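PDB 4F53: SusD homolog from Bacteroides ovatus, which probably binds glycans, mucin O-glycans among them, at the cell surface as a TPR-like lipoprotein of the SusD family. Local coordinates for residues 158-163 with 199-204; 360-365 with 414-419; 365-370 with 378-383; 475-480 with 511-516. One frame throughout, in Å; residues are numbered along the deposited sequence.

Contact 1 of 4, residues 158-163 with 199-204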
loop_
_atom_site.group_PDB
_atom_site.type_symbol
_atom_site.label_atom_id
_atom_site.label_comp_id
_atom_site.label_asym_id
_atom_site.label_seq_id
_atom_site.Cartn_x
_atom_site.Cartn_y
_atom_site.Cartn_z
ATOM N N LYS A 158 -3.704 4.233 -20.383
ATOM C CA LYS A 158 -2.750 3.368 -21.085
ATOM C C LYS A 158 -2.589 2.026 -20.326
ATOM O O LYS A 158 -2.691 0.967 -20.940
ATOM C CB LYS A 158 -1.399 4.062 -21.289
ATOM C CG LYS A 158 -0.394 3.169 -21.984
ATOM C CD LYS A 158 0.903 3.860 -22.362
ATOM C CE LYS A 158 2.062 2.880 -22.412
ATOM N NZ LYS A 158 1.828 1.729 -23.340
HETATM N N MSE A 159 -2.417 2.072 -19.002
HETATM C CA MSE A 159 -2.286 0.883 -18.161
HETATM C C MSE A 159 -3.476 -0.044 -18.298
HETATM O O MSE A 159 -3.283 -1.250 -18.467
HETATM C CB MSE A 159 -2.139 1.263 -16.668
HETATM C CG MSE A 159 -0.758 1.815 -16.298
HETATM SE SE MSE A 159 -0.774 2.347 -14.416
HETATM C CE MSE A 159 1.113 2.642 -14.316
ATOM N N LEU A 160 -4.703 0.508 -18.230
ATOM C CA LEU A 160 -5.933 -0.291 -18.291
ATOM C C LEU A 160 -6.095 -0.934 -19.669
ATOM O O LEU A 160 -6.444 -2.114 -19.749
ATOM C CB LEU A 160 -7.181 0.513 -17.878
ATOM C CG LEU A 160 -7.386 0.628 -16.344
ATOM C CD1 LEU A 160 -8.264 1.848 -15.980
ATOM C CD2 LEU A 160 -7.998 -0.670 -15.751
ATOM N N GLU A 161 -5.736 -0.205 -20.735
ATOM C CA GLU A 161 -5.797 -0.701 -22.105
ATOM C C GLU A 161 -4.755 -1.821 -22.320
ATOM O O GLU A 161 -5.063 -2.834 -22.947
ATOM C CB GLU A 161 -5.570 0.460 -23.067
ATOM C CG GLU A 161 -5.583 0.066 -24.531
ATOM C CD GLU A 161 -5.651 1.222 -25.511
ATOM O OE1 GLU A 161 -6.216 2.282 -25.159
ATOM O OE2 GLU A 161 -5.164 1.052 -26.651
ATOM N N ASP A 162 -3.529 -1.628 -21.823
ATOM C CA ASP A 162 -2.480 -2.641 -21.929
ATOM C C ASP A 162 -2.822 -3.864 -21.071
ATOM O O ASP A 162 -2.598 -4.996 -21.514
ATOM C CB ASP A 162 -1.090 -2.069 -21.554
ATOM C CG ASP A 162 -0.555 -1.034 -22.549
ATOM O OD1 ASP A 162 -1.083 -0.968 -23.696
ATOM O OD2 ASP A 162 0.343 -0.261 -22.171
ATOM N N LEU A 163 -3.434 -3.643 -19.886
ATOM C CA LEU A 163 -3.848 -4.720 -18.994
ATOM C C LEU A 163 -4.890 -5.630 -19.686
ATOM O O LEU A 163 -4.792 -6.853 -19.561
ATOM C CB LEU A 163 -4.394 -4.131 -17.679
ATOM C CG LEU A 163 -4.673 -5.082 -16.523
ATOM C CD1 LEU A 163 -3.514 -6.041 -16.297
ATOM C CD2 LEU A 163 -5.020 -4.302 -15.296
ATOM N N SER A 199 -7.755 -9.036 -11.118
ATOM C CA SER A 199 -7.855 -8.459 -9.768
ATOM C C SER A 199 -7.253 -7.051 -9.766
ATOM O O SER A 199 -7.795 -6.165 -9.111
ATOM C CB SER A 199 -7.146 -9.359 -8.768
ATOM O OG SER A 199 -7.809 -10.617 -8.761
ATOM N N LEU A 200 -6.156 -6.832 -10.548
ATOM C CA LEU A 200 -5.520 -5.520 -10.691
ATOM C C LEU A 200 -6.479 -4.576 -11.461
ATOM O O LEU A 200 -6.608 -3.399 -11.136
ATOM C CB LEU A 200 -4.173 -5.673 -11.442
ATOM C CG LEU A 200 -3.377 -4.383 -11.717
ATOM C CD1 LEU A 200 -2.877 -3.731 -10.411
ATOM C CD2 LEU A 200 -2.202 -4.663 -12.652
ATOM N N LYS A 201 -7.128 -5.107 -12.500
ATOM C CA LYS A 201 -8.092 -4.371 -13.314
ATOM C C LYS A 201 -9.232 -3.848 -12.411
ATOM O O LYS A 201 -9.598 -2.687 -12.524
ATOM C CB LYS A 201 -8.614 -5.261 -14.461
ATOM C CG LYS A 201 -9.685 -4.596 -15.337
ATOM C CD LYS A 201 -10.044 -5.506 -16.526
ATOM C CE LYS A 201 -11.158 -4.964 -17.382
ATOM N NZ LYS A 201 -11.487 -5.902 -18.490
ATOM N N LEU A 202 -9.739 -4.672 -11.488
ATOM C CA LEU A 202 -10.797 -4.287 -10.539
ATOM C C LEU A 202 -10.277 -3.229 -9.563
ATOM O O LEU A 202 -10.990 -2.285 -9.266
ATOM C CB LEU A 202 -11.311 -5.548 -9.791
ATOM C CG LEU A 202 -12.288 -5.366 -8.635
ATOM C CD1 LEU A 202 -13.646 -4.840 -9.119
ATOM C CD2 LEU A 202 -12.483 -6.667 -7.916
ATOM N N ARG A 203 -9.035 -3.366 -9.098
ATOM C CA ARG A 203 -8.413 -2.400 -8.182
ATOM C C ARG A 203 -8.320 -1.016 -8.861
ATOM O O ARG A 203 -8.730 -0.027 -8.280
ATOM C CB ARG A 203 -7.022 -2.883 -7.704
ATOM C CG ARG A 203 -6.267 -1.791 -6.908
ATOM C CD ARG A 203 -4.785 -2.049 -6.828
ATOM N NE ARG A 203 -4.457 -3.027 -5.787
ATOM C CZ ARG A 203 -3.216 -3.423 -5.516
ATOM N NH1 ARG A 203 -2.191 -2.942 -6.212
ATOM N NH2 ARG A 203 -2.985 -4.275 -4.524
HETATM N N MSE A 204 -7.899 -0.982 -10.120
HETATM C CA MSE A 204 -7.771 0.260 -10.872
HETATM C C MSE A 204 -9.132 0.838 -11.293
HETATM O O MSE A 204 -9.266 2.047 -11.307
HETATM C CB MSE A 204 -6.873 0.047 -12.072
HETATM C CG MSE A 204 -5.447 -0.265 -11.652
HETATM SE SE MSE A 204 -4.310 -0.360 -13.199
HETATM C CE MSE A 204 -4.479 1.422 -13.810
#
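Leu163 and Leu200 meet between two antiparallel helices, 152-173 and 190-207, of the TPR-like fold of the SusD family; the axes of the short segments approach to 10.6 Å and run at 155° to each other. With its CG opposite the backbone N (chi1 -170°), Leu163 sends CD2 forward onto the other helix, 3.6 Å from Lys201 N, and the same methyl lies 3.9 Å from Leu200 CD2. Met204, a selenomethionine in this crystal, reaches back the other way. Its chain is straight as far as SE and then turns (chi3 63°), which brings CE to 3.7 Å from Met159 CB, the two side chains nearly at right angles. Leu160 and Met204 slide past each other in opposite directions, Leu160 CD2 3.9 Å from Met204 CB. No hydrogen bond crosses this layer: branched leucine methyls and the long, unbranched Met204 fill a buried interface in which nothing polar needs a partner across it. Further out, Leu118 of helix 110-131 packs on Leu163 and Leu200, while Leu224 of helix 221-231 touches Leu160 and Lys201. The extended Lys201 chain carries NZ away to salt bridges with Asp164 and Glu227, but its CB stays 3.8 Å from Leu163 CD2.

Contact 2 of 4, residues 360-365 with 414-419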
loop_
_atom_site.group_PDB
_atom_site.type_symbol
_atom_site.label_atom_id
_atom_site.label_comp_id
_atom_site.label_asym_id
_atom_site.label_seq_id
_atom_site.Cartn_x
_atom_site.Cartn_y
_atom_site.Cartn_z
ATOM N N ASP A 360 -22.261 -10.048 1.641
ATOM C CA ASP A 360 -21.622 -11.338 1.422
ATOM C C ASP A 360 -20.143 -11.213 1.124
ATOM O O ASP A 360 -19.376 -11.997 1.672
ATOM C CB ASP A 360 -22.337 -12.120 0.322
ATOM C CG ASP A 360 -23.666 -12.707 0.797
ATOM O OD1 ASP A 360 -23.915 -12.720 2.039
ATOM O OD2 ASP A 360 -24.447 -13.167 -0.057
ATOM N N PHE A 361 -19.727 -10.204 0.338
ATOM C CA PHE A 361 -18.327 -9.997 0.028
ATOM C C PHE A 361 -17.550 -9.419 1.208
ATOM O O PHE A 361 -16.388 -9.763 1.380
ATOM C CB PHE A 361 -18.157 -9.118 -1.200
ATOM C CG PHE A 361 -18.537 -9.837 -2.471
ATOM C CD1 PHE A 361 -17.924 -11.037 -2.820
ATOM C CD2 PHE A 361 -19.504 -9.310 -3.320
ATOM C CE1 PHE A 361 -18.287 -11.704 -3.986
ATOM C CE2 PHE A 361 -19.836 -9.962 -4.510
ATOM C CZ PHE A 361 -19.239 -11.161 -4.826
ATOM N N TYR A 362 -18.183 -8.570 2.014
ATOM C CA TYR A 362 -17.606 -8.016 3.240
ATOM C C TYR A 362 -17.211 -9.173 4.190
ATOM O O TYR A 362 -16.069 -9.245 4.638
ATOM C CB TYR A 362 -18.639 -7.092 3.912
ATOM C CG TYR A 362 -18.229 -6.569 5.267
ATOM C CD1 TYR A 362 -17.281 -5.556 5.389
ATOM C CD2 TYR A 362 -18.821 -7.051 6.428
ATOM C CE1 TYR A 362 -16.917 -5.057 6.634
ATOM C CE2 TYR A 362 -18.497 -6.528 7.670
ATOM C CZ TYR A 362 -17.554 -5.525 7.769
ATOM O OH TYR A 362 -17.235 -5.039 9.006
ATOM N N GLU A 363 -18.159 -10.088 4.446
ATOM C CA GLU A 363 -17.962 -11.234 5.327
ATOM C C GLU A 363 -16.967 -12.241 4.719
ATOM O O GLU A 363 -16.129 -12.764 5.452
ATOM C CB GLU A 363 -19.291 -11.877 5.667
ATOM C CG GLU A 363 -20.152 -10.884 6.445
ATOM C CD GLU A 363 -21.320 -11.455 7.222
ATOM O OE1 GLU A 363 -21.875 -12.492 6.788
ATOM O OE2 GLU A 363 -21.703 -10.837 8.245
ATOM N N GLU A 364 -16.980 -12.405 3.385
ATOM C CA GLU A 364 -16.034 -13.232 2.667
ATOM C C GLU A 364 -14.602 -12.650 2.779
ATOM O O GLU A 364 -13.667 -13.422 2.982
ATOM C CB GLU A 364 -16.460 -13.424 1.187
ATOM C CG GLU A 364 -15.553 -14.355 0.381
ATOM C CD GLU A 364 -15.329 -15.791 0.855
ATOM O OE1 GLU A 364 -16.004 -16.224 1.813
ATOM O OE2 GLU A 364 -14.478 -16.493 0.258
ATOM N N GLY A 365 -14.451 -11.321 2.706
ATOM C CA GLY A 365 -13.151 -10.664 2.843
ATOM C C GLY A 365 -12.529 -10.912 4.211
ATOM O O GLY A 365 -11.341 -11.229 4.318
ATOM N N VAL A 414 -17.243 3.123 13.726
ATOM C CA VAL A 414 -17.190 1.933 12.878
ATOM C C VAL A 414 -16.894 0.687 13.738
ATOM O O VAL A 414 -16.024 0.698 14.616
ATOM C CB VAL A 414 -16.191 2.075 11.670
ATOM C CG1 VAL A 414 -14.725 2.037 12.111
ATOM C CG2 VAL A 414 -16.452 1.024 10.594
ATOM N N THR A 415 -17.656 -0.367 13.490
ATOM C CA THR A 415 -17.467 -1.643 14.139
ATOM C C THR A 415 -17.551 -2.732 13.055
ATOM O O THR A 415 -17.607 -2.408 11.861
ATOM C CB THR A 415 -18.367 -1.831 15.367
ATOM O OG1 THR A 415 -17.905 -3.026 16.025
ATOM C CG2 THR A 415 -19.872 -1.890 15.023
ATOM N N VAL A 416 -17.465 -4.012 13.467
ATOM C CA VAL A 416 -17.405 -5.148 12.557
ATOM C C VAL A 416 -18.785 -5.545 12.000
ATOM O O VAL A 416 -18.933 -5.596 10.775
ATOM C CB VAL A 416 -16.694 -6.369 13.197
ATOM C CG1 VAL A 416 -16.500 -7.485 12.169
ATOM C CG2 VAL A 416 -15.359 -5.959 13.818
ATOM N N ALA A 417 -19.756 -5.879 12.893
ATOM C CA ALA A 417 -21.092 -6.369 12.505
ATOM C C ALA A 417 -21.690 -5.491 11.391
ATOM O O ALA A 417 -21.848 -4.280 11.571
ATOM C CB ALA A 417 -22.012 -6.445 13.713
ATOM N N TRP A 418 -21.882 -6.099 10.201
ATOM C CA TRP A 418 -22.429 -5.445 9.013
ATOM C C TRP A 418 -23.794 -4.812 9.331
ATOM O O TRP A 418 -24.722 -5.520 9.710
ATOM C CB TRP A 418 -22.573 -6.463 7.875
ATOM C CG TRP A 418 -23.156 -5.853 6.640
ATOM C CD1 TRP A 418 -24.469 -5.857 6.261
ATOM C CD2 TRP A 418 -22.457 -5.068 5.668
ATOM N NE1 TRP A 418 -24.622 -5.178 5.082
ATOM C CE2 TRP A 418 -23.409 -4.657 4.703
ATOM C CE3 TRP A 418 -21.114 -4.660 5.519
ATOM C CZ2 TRP A 418 -23.052 -3.918 3.572
ATOM C CZ3 TRP A 418 -20.766 -3.889 4.417
ATOM C CH2 TRP A 418 -21.728 -3.538 3.451
ATOM N N SER A 419 -23.924 -3.497 9.168
ATOM C CA SER A 419 -25.199 -2.867 9.494
ATOM C C SER A 419 -26.056 -2.593 8.249
ATOM O O SER A 419 -27.282 -2.481 8.360
ATOM C CB SER A 419 -24.976 -1.572 10.270
ATOM O OG SER A 419 -24.105 -0.728 9.548
HETATM O O HOH W 1 -20.757 -8.782 9.732
#
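One face of the Tyr362 ring takes the indole of Trp418, whose CE3 lies 3.4 Å above the plane and displaced toward the rim; Val416 O and a water sit at the ring's edge, in its plane. The two aromatic planes meet obliquely at 48°, with 5.0 Å between the centres of the phenol and the six-membered ring of the indole. A chi1 of 174° swings the Tyr362 ring away from its own backbone N and extends it from helix 358-372 into the loop. At its end OH donates to Val416 O over a short 2.5 Å, lying in the carbonyl plane on a lone pair, with a C=O...O angle of 127°. A phenylalanine here would probably keep the indole contact but leave Val416 O without its hydroxyl donor. The water joins helix and loop again, donating to Glu363 OE2 at 2.7 Å and accepting from Trp418 N at 2.9 Å; Glu363 OE2 also pairs with Lys359. Gln429 of helix 423-438 holds the loop too, bonding Thr415 O, Ala417 O and Ser419 N. Tyrosine suits the place by supplying an apolar face and a donor at once; with the water, two loop backbone groups, Val416 O and Trp418 N, find partners at the helix.

Contact 3 of 4, residues 365-370 with 378-383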
loop_
_atom_site.group_PDB
_atom_site.type_symbol
_atom_site.label_atom_id
_atom_site.label_comp_id
_atom_site.label_asym_id
_atom_site.label_seq_id
_atom_site.Cartn_x
_atom_site.Cartn_y
_atom_site.Cartn_z
ATOM N N GLY A 365 -14.451 -11.321 2.706
ATOM C CA GLY A 365 -13.151 -10.664 2.843
ATOM C C GLY A 365 -12.529 -10.912 4.211
ATOM O O GLY A 365 -11.341 -11.229 4.318
ATOM N N ILE A 366 -13.341 -10.818 5.267
ATOM C CA ILE A 366 -12.923 -11.102 6.649
ATOM C C ILE A 366 -12.528 -12.596 6.791
ATOM O O ILE A 366 -11.465 -12.880 7.329
ATOM C CB ILE A 366 -14.022 -10.678 7.670
ATOM C CG1 ILE A 366 -14.269 -9.148 7.571
ATOM C CG2 ILE A 366 -13.656 -11.125 9.118
ATOM C CD1 ILE A 366 -15.478 -8.594 8.384
ATOM N N ARG A 367 -13.348 -13.530 6.263
ATOM C CA ARG A 367 -13.054 -14.972 6.292
ATOM C C ARG A 367 -11.741 -15.266 5.563
ATOM O O ARG A 367 -10.922 -16.022 6.082
ATOM C CB ARG A 367 -14.189 -15.808 5.656
ATOM C CG ARG A 367 -15.494 -15.789 6.452
ATOM C CD ARG A 367 -16.643 -16.460 5.690
ATOM N NE ARG A 367 -17.921 -16.352 6.399
ATOM C CZ ARG A 367 -18.281 -17.127 7.423
ATOM N NH1 ARG A 367 -17.461 -18.074 7.872
ATOM N NH2 ARG A 367 -19.457 -16.953 8.012
ATOM N N LEU A 368 -11.541 -14.661 4.364
ATOM C CA LEU A 368 -10.315 -14.848 3.605
ATOM C C LEU A 368 -9.098 -14.338 4.393
ATOM O O LEU A 368 -8.058 -15.007 4.390
ATOM C CB LEU A 368 -10.388 -14.146 2.236
ATOM C CG LEU A 368 -11.227 -14.852 1.164
ATOM C CD1 LEU A 368 -11.538 -13.901 0.014
ATOM C CD2 LEU A 368 -10.544 -16.115 0.665
ATOM N N SER A 369 -9.241 -13.189 5.110
ATOM C CA SER A 369 -8.144 -12.630 5.881
ATOM C C SER A 369 -7.785 -13.546 7.066
ATOM O O SER A 369 -6.584 -13.770 7.335
ATOM C CB SER A 369 -8.476 -11.217 6.331
ATOM O OG SER A 369 -7.446 -10.681 7.143
ATOM N N PHE A 370 -8.802 -14.105 7.739
ATOM C CA PHE A 370 -8.599 -15.087 8.826
ATOM C C PHE A 370 -7.796 -16.310 8.293
ATOM O O PHE A 370 -6.784 -16.680 8.872
ATOM C CB PHE A 370 -9.948 -15.520 9.410
ATOM C CG PHE A 370 -10.428 -14.668 10.563
ATOM C CD1 PHE A 370 -10.458 -13.274 10.461
ATOM C CD2 PHE A 370 -10.887 -15.255 11.739
ATOM C CE1 PHE A 370 -10.928 -12.491 11.513
ATOM C CE2 PHE A 370 -11.338 -14.467 12.801
ATOM C CZ PHE A 370 -11.379 -13.093 12.673
ATOM N N GLY A 378 -13.295 -18.830 15.383
ATOM C CA GLY A 378 -13.787 -17.547 15.880
ATOM C C GLY A 378 -14.185 -16.476 14.879
ATOM O O GLY A 378 -14.365 -15.325 15.277
ATOM N N VAL A 379 -14.331 -16.828 13.585
ATOM C CA VAL A 379 -14.698 -15.837 12.576
ATOM C C VAL A 379 -16.164 -15.397 12.768
ATOM O O VAL A 379 -16.452 -14.210 12.676
ATOM C CB VAL A 379 -14.378 -16.260 11.114
ATOM C CG1 VAL A 379 -15.377 -17.280 10.578
ATOM C CG2 VAL A 379 -14.292 -15.031 10.197
ATOM N N GLU A 380 -17.057 -16.334 13.084
ATOM C CA GLU A 380 -18.487 -16.075 13.291
ATOM C C GLU A 380 -18.709 -15.126 14.478
ATOM O O GLU A 380 -19.568 -14.255 14.390
ATOM C CB GLU A 380 -19.276 -17.383 13.475
ATOM C CG GLU A 380 -19.072 -18.404 12.358
ATOM C CD GLU A 380 -17.888 -19.360 12.493
ATOM O OE1 GLU A 380 -17.143 -19.295 13.504
ATOM O OE2 GLU A 380 -17.709 -20.183 11.564
ATOM N N ASN A 381 -17.923 -15.251 15.554
ATOM C CA ASN A 381 -18.037 -14.339 16.699
ATOM C C ASN A 381 -17.465 -12.990 16.325
ATOM O O ASN A 381 -18.001 -11.972 16.737
ATOM C CB ASN A 381 -17.359 -14.873 17.976
ATOM C CG ASN A 381 -17.951 -16.149 18.508
ATOM O OD1 ASN A 381 -19.167 -16.281 18.700
ATOM N ND2 ASN A 381 -17.090 -17.109 18.792
ATOM N N TYR A 382 -16.391 -12.971 15.544
ATOM C CA TYR A 382 -15.776 -11.724 15.101
ATOM C C TYR A 382 -16.756 -10.941 14.217
ATOM O O TYR A 382 -16.945 -9.746 14.443
ATOM C CB TYR A 382 -14.455 -11.982 14.374
ATOM C CG TYR A 382 -13.755 -10.696 13.982
ATOM C CD1 TYR A 382 -12.987 -9.983 14.904
ATOM C CD2 TYR A 382 -13.876 -10.175 12.689
ATOM C CE1 TYR A 382 -12.356 -8.791 14.550
ATOM C CE2 TYR A 382 -13.224 -9.001 12.316
ATOM C CZ TYR A 382 -12.470 -8.306 13.250
ATOM O OH TYR A 382 -11.856 -7.119 12.884
ATOM N N LEU A 383 -17.422 -11.627 13.254
ATOM C CA LEU A 383 -18.398 -11.046 12.321
ATOM C C LEU A 383 -19.588 -10.389 13.039
ATOM O O LEU A 383 -20.166 -9.451 12.505
ATOM C CB LEU A 383 -18.905 -12.119 11.342
ATOM C CG LEU A 383 -17.895 -12.605 10.265
ATOM C CD1 LEU A 383 -18.461 -13.789 9.472
ATOM C CD2 LEU A 383 -17.504 -11.487 9.325
#
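Val379 sets its CG2 methyl over one face of the Phe370 ring, a CH-pi contact 3.9 Å from the ring centre. Toward its far end the same ring meets Tyr382: the planes are inclined at 52°, with Phe370 CZ 3.6 Å from Tyr382 CG. A chi1 of -176° directs the tyrosine inward, and Ile366 crosses it at about a right angle, CG2 3.7 Å from Tyr382 CD2. An alanine in place of Phe370 would probably open a gap between the helices, with Val379 and Tyr382 both losing the ring they pack against. The arrangement is an alpha-alpha hairpin, helix 358-372 turning back into the short helix 379-383 at 137°, with Gly378, its phi positive, at the N-cap position. At the more exposed margin the extended Arg367 lays one guanidinium face on Leu383 CD1, which is 3.6 Å from NH2, while NH1 comes within 3.5 Å of Val379 CG1. Glu380 OE2 lies near the guanidinium plane, but at 4.3 Å from Arg367 NH1 the opposite charges are too far apart for a salt bridge.

Contact 4 of 4, residues 475-480 with 511-516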
loop_
_atom_site.group_PDB
_atom_site.type_symbol
_atom_site.label_atom_id
_atom_site.label_comp_id
_atom_site.label_asym_id
_atom_site.label_seq_id
_atom_site.Cartn_x
_atom_site.Cartn_y
_atom_site.Cartn_z
ATOM N N ALA A 475 -0.671 13.645 4.147
ATOM C CA ALA A 475 0.010 13.751 2.848
ATOM C C ALA A 475 -0.877 13.138 1.745
ATOM O O ALA A 475 -1.370 12.024 1.877
ATOM C CB ALA A 475 1.363 13.043 2.913
ATOM N N ARG A 476 -1.100 13.886 0.680
ATOM C CA ARG A 476 -1.953 13.499 -0.440
ATOM C C ARG A 476 -1.110 13.012 -1.597
ATOM O O ARG A 476 -1.607 12.353 -2.514
ATOM C CB ARG A 476 -2.845 14.683 -0.878
ATOM C CG ARG A 476 -3.621 15.340 0.268
ATOM C CD ARG A 476 -4.371 14.314 1.113
ATOM N NE ARG A 476 -5.458 13.703 0.359
ATOM C CZ ARG A 476 -6.433 12.998 0.909
ATOM N NH1 ARG A 476 -6.422 12.742 2.213
ATOM N NH2 ARG A 476 -7.429 12.544 0.165
ATOM N N ARG A 477 0.175 13.339 -1.548
ATOM C CA ARG A 477 1.148 12.948 -2.563
ATOM C C ARG A 477 2.545 13.332 -2.072
ATOM O O ARG A 477 2.695 13.866 -0.972
ATOM C CB ARG A 477 0.819 13.632 -3.927
ATOM C CG ARG A 477 1.041 15.141 -3.913
ATOM C CD ARG A 477 0.775 15.800 -5.249
ATOM N NE ARG A 477 1.792 15.516 -6.263
ATOM C CZ ARG A 477 2.865 16.258 -6.508
ATOM N NH1 ARG A 477 3.146 17.306 -5.740
ATOM N NH2 ARG A 477 3.695 15.929 -7.490
HETATM N N MSE A 478 3.554 13.057 -2.896
HETATM C CA MSE A 478 4.919 13.486 -2.663
HETATM C C MSE A 478 5.243 14.540 -3.693
HETATM O O MSE A 478 4.781 14.420 -4.836
HETATM C CB MSE A 478 5.908 12.299 -2.743
HETATM C CG MSE A 478 5.773 11.331 -1.573
HETATM SE SE MSE A 478 6.390 12.056 0.120
HETATM C CE MSE A 478 8.283 12.367 -0.296
ATOM N N PRO A 479 6.021 15.589 -3.320
ATOM C CA PRO A 479 6.426 16.577 -4.327
ATOM C C PRO A 479 7.539 16.016 -5.206
ATOM O O PRO A 479 8.269 15.125 -4.775
ATOM C CB PRO A 479 6.901 17.758 -3.484
ATOM C CG PRO A 479 7.392 17.152 -2.212
ATOM C CD PRO A 479 6.657 15.853 -2.005
ATOM N N TYR A 480 7.674 16.521 -6.433
ATOM C CA TYR A 480 8.726 16.060 -7.340
ATOM C C TYR A 480 10.106 16.389 -6.780
ATOM O O TYR A 480 10.282 17.481 -6.233
ATOM C CB TYR A 480 8.569 16.687 -8.749
ATOM C CG TYR A 480 7.297 16.280 -9.461
ATOM C CD1 TYR A 480 6.997 14.937 -9.682
ATOM C CD2 TYR A 480 6.416 17.237 -9.960
ATOM C CE1 TYR A 480 5.833 14.558 -10.341
ATOM C CE2 TYR A 480 5.247 16.866 -10.622
ATOM C CZ TYR A 480 4.955 15.523 -10.795
ATOM O OH TYR A 480 3.816 15.130 -11.443
HETATM N N MSE A 511 2.855 18.282 -0.949
HETATM C CA MSE A 511 2.203 17.115 -0.376
HETATM C C MSE A 511 0.683 17.300 -0.232
HETATM O O MSE A 511 -0.024 16.327 0.012
HETATM C CB MSE A 511 2.799 16.841 1.003
HETATM C CG MSE A 511 4.178 16.220 0.954
HETATM SE SE MSE A 511 4.725 15.748 2.766
HETATM C CE MSE A 511 6.522 15.011 2.385
ATOM N N ALA A 512 0.176 18.540 -0.396
ATOM C CA ALA A 512 -1.214 18.904 -0.148
ATOM C C ALA A 512 -2.092 18.753 -1.367
ATOM O O ALA A 512 -3.323 18.664 -1.212
ATOM C CB ALA A 512 -1.278 20.331 0.379
ATOM N N THR A 513 -1.481 18.721 -2.576
ATOM C CA THR A 513 -2.230 18.608 -3.822
ATOM C C THR A 513 -2.789 17.217 -4.018
ATOM O O THR A 513 -2.088 16.232 -3.826
ATOM C CB THR A 513 -1.385 19.039 -5.034
ATOM O OG1 THR A 513 -1.103 20.410 -4.880
ATOM C CG2 THR A 513 -2.105 18.857 -6.390
ATOM N N HIS A 514 -4.062 17.155 -4.440
ATOM C CA HIS A 514 -4.742 15.906 -4.754
ATOM C C HIS A 514 -4.402 15.498 -6.165
ATOM O O HIS A 514 -4.418 16.326 -7.076
ATOM C CB HIS A 514 -6.265 16.034 -4.596
ATOM C CG HIS A 514 -6.723 16.111 -3.176
ATOM N ND1 HIS A 514 -7.960 15.606 -2.788
ATOM C CD2 HIS A 514 -6.114 16.659 -2.089
ATOM C CE1 HIS A 514 -8.053 15.836 -1.486
ATOM N NE2 HIS A 514 -6.965 16.472 -1.019
ATOM N N VAL A 515 -4.079 14.229 -6.343
ATOM C CA VAL A 515 -3.836 13.610 -7.642
ATOM C C VAL A 515 -5.233 13.459 -8.315
ATOM O O VAL A 515 -6.278 13.650 -7.661
ATOM C CB VAL A 515 -3.011 12.273 -7.558
ATOM C CG1 VAL A 515 -1.653 12.512 -6.910
ATOM C CG2 VAL A 515 -3.770 11.168 -6.815
ATOM N N TRP A 516 -5.238 13.195 -9.621
ATOM C CA TRP A 516 -6.434 13.078 -10.451
ATOM C C TRP A 516 -7.548 12.157 -9.841
ATOM O O TRP A 516 -8.691 12.611 -9.779
ATOM C CB TRP A 516 -6.015 12.613 -11.848
ATOM C CG TRP A 516 -7.131 12.155 -12.737
ATOM C CD1 TRP A 516 -8.001 12.935 -13.439
ATOM C CD2 TRP A 516 -7.451 10.797 -13.060
ATOM N NE1 TRP A 516 -8.869 12.140 -14.165
ATOM C CE2 TRP A 516 -8.539 10.824 -13.966
ATOM C CE3 TRP A 516 -6.915 9.550 -12.674
ATOM C CZ2 TRP A 516 -9.113 9.659 -14.478
ATOM C CZ3 TRP A 516 -7.462 8.395 -13.219
ATOM C CH2 TRP A 516 -8.558 8.458 -14.095
HETATM O O HOH W 2 -3.986 12.802 -3.899
#
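Arg476 folds its side chain over His514. CB lies 3.4 Å from Thr513 O, and CG 3.7 Å from Ala512 O. Bends at chi2 (-50°) and chi3 (-68°) then curl the chain alongside the imidazole, both running in one direction, with CD 4.0 Å from His514 NE2. NE stands over the ring face 3.4 Å from His514 NE2, at an angle too poor for a hydrogen bond. Beyond it the guanidinium lies flat on the imidazole, planes 22° apart, with NH2 3.7 Å from His514 CE1. The tip continues to Asp518, a salt bridge from NH2. Glu473 serves both partners, its backbone O taking Arg476 NH1 and its carboxylate His514 NE2, which fixes how the two flat groups are turned. At the backbone, Arg476 N donates to Met511 O over 2.7 Å, nearly along the C=O axis, and Arg477 N adds a weak bond to the same oxygen. A water bridges Arg476 O to Val515 N. Arg477 brings its CD to 3.2 Å from Thr513 O before its guanidinium turns to Asp509. The straight chain of Met511, a selenomethionine like Met478, lies beside that residue, its CE 3.7 Å from Met478 SE, and its CG packs on Pro479. Two irregular stretches, one close to the C terminus, are joined by backbone bonds, a water and a guanidinium-imidazole stack, a loop-to-loop seam within the mainly helical SusD fold.

How the contacts relate
From the N terminus, contact 1 closes a loop of 35 residues between 163 and 199, the rest of its two helices and their connection. Contact 2 opens much later, on helix 358-372, and closes at the loop before helix 423-438. Within that span contact 3 is nested: it shares Gly365, uses the same helix, and turns back after seven residues to helix 379-383. The two touch, Val416 CG1 lying 3.2 Å from Tyr382 O, so loop, short helix and long helix form one cluster. Contact 4 follows in series, joining the loop after helix 442-452 to the C-terminal tail. It lies on the opposite side of the chain's centre from contact 3, their centres about 35 Å apart. No two contacts cross.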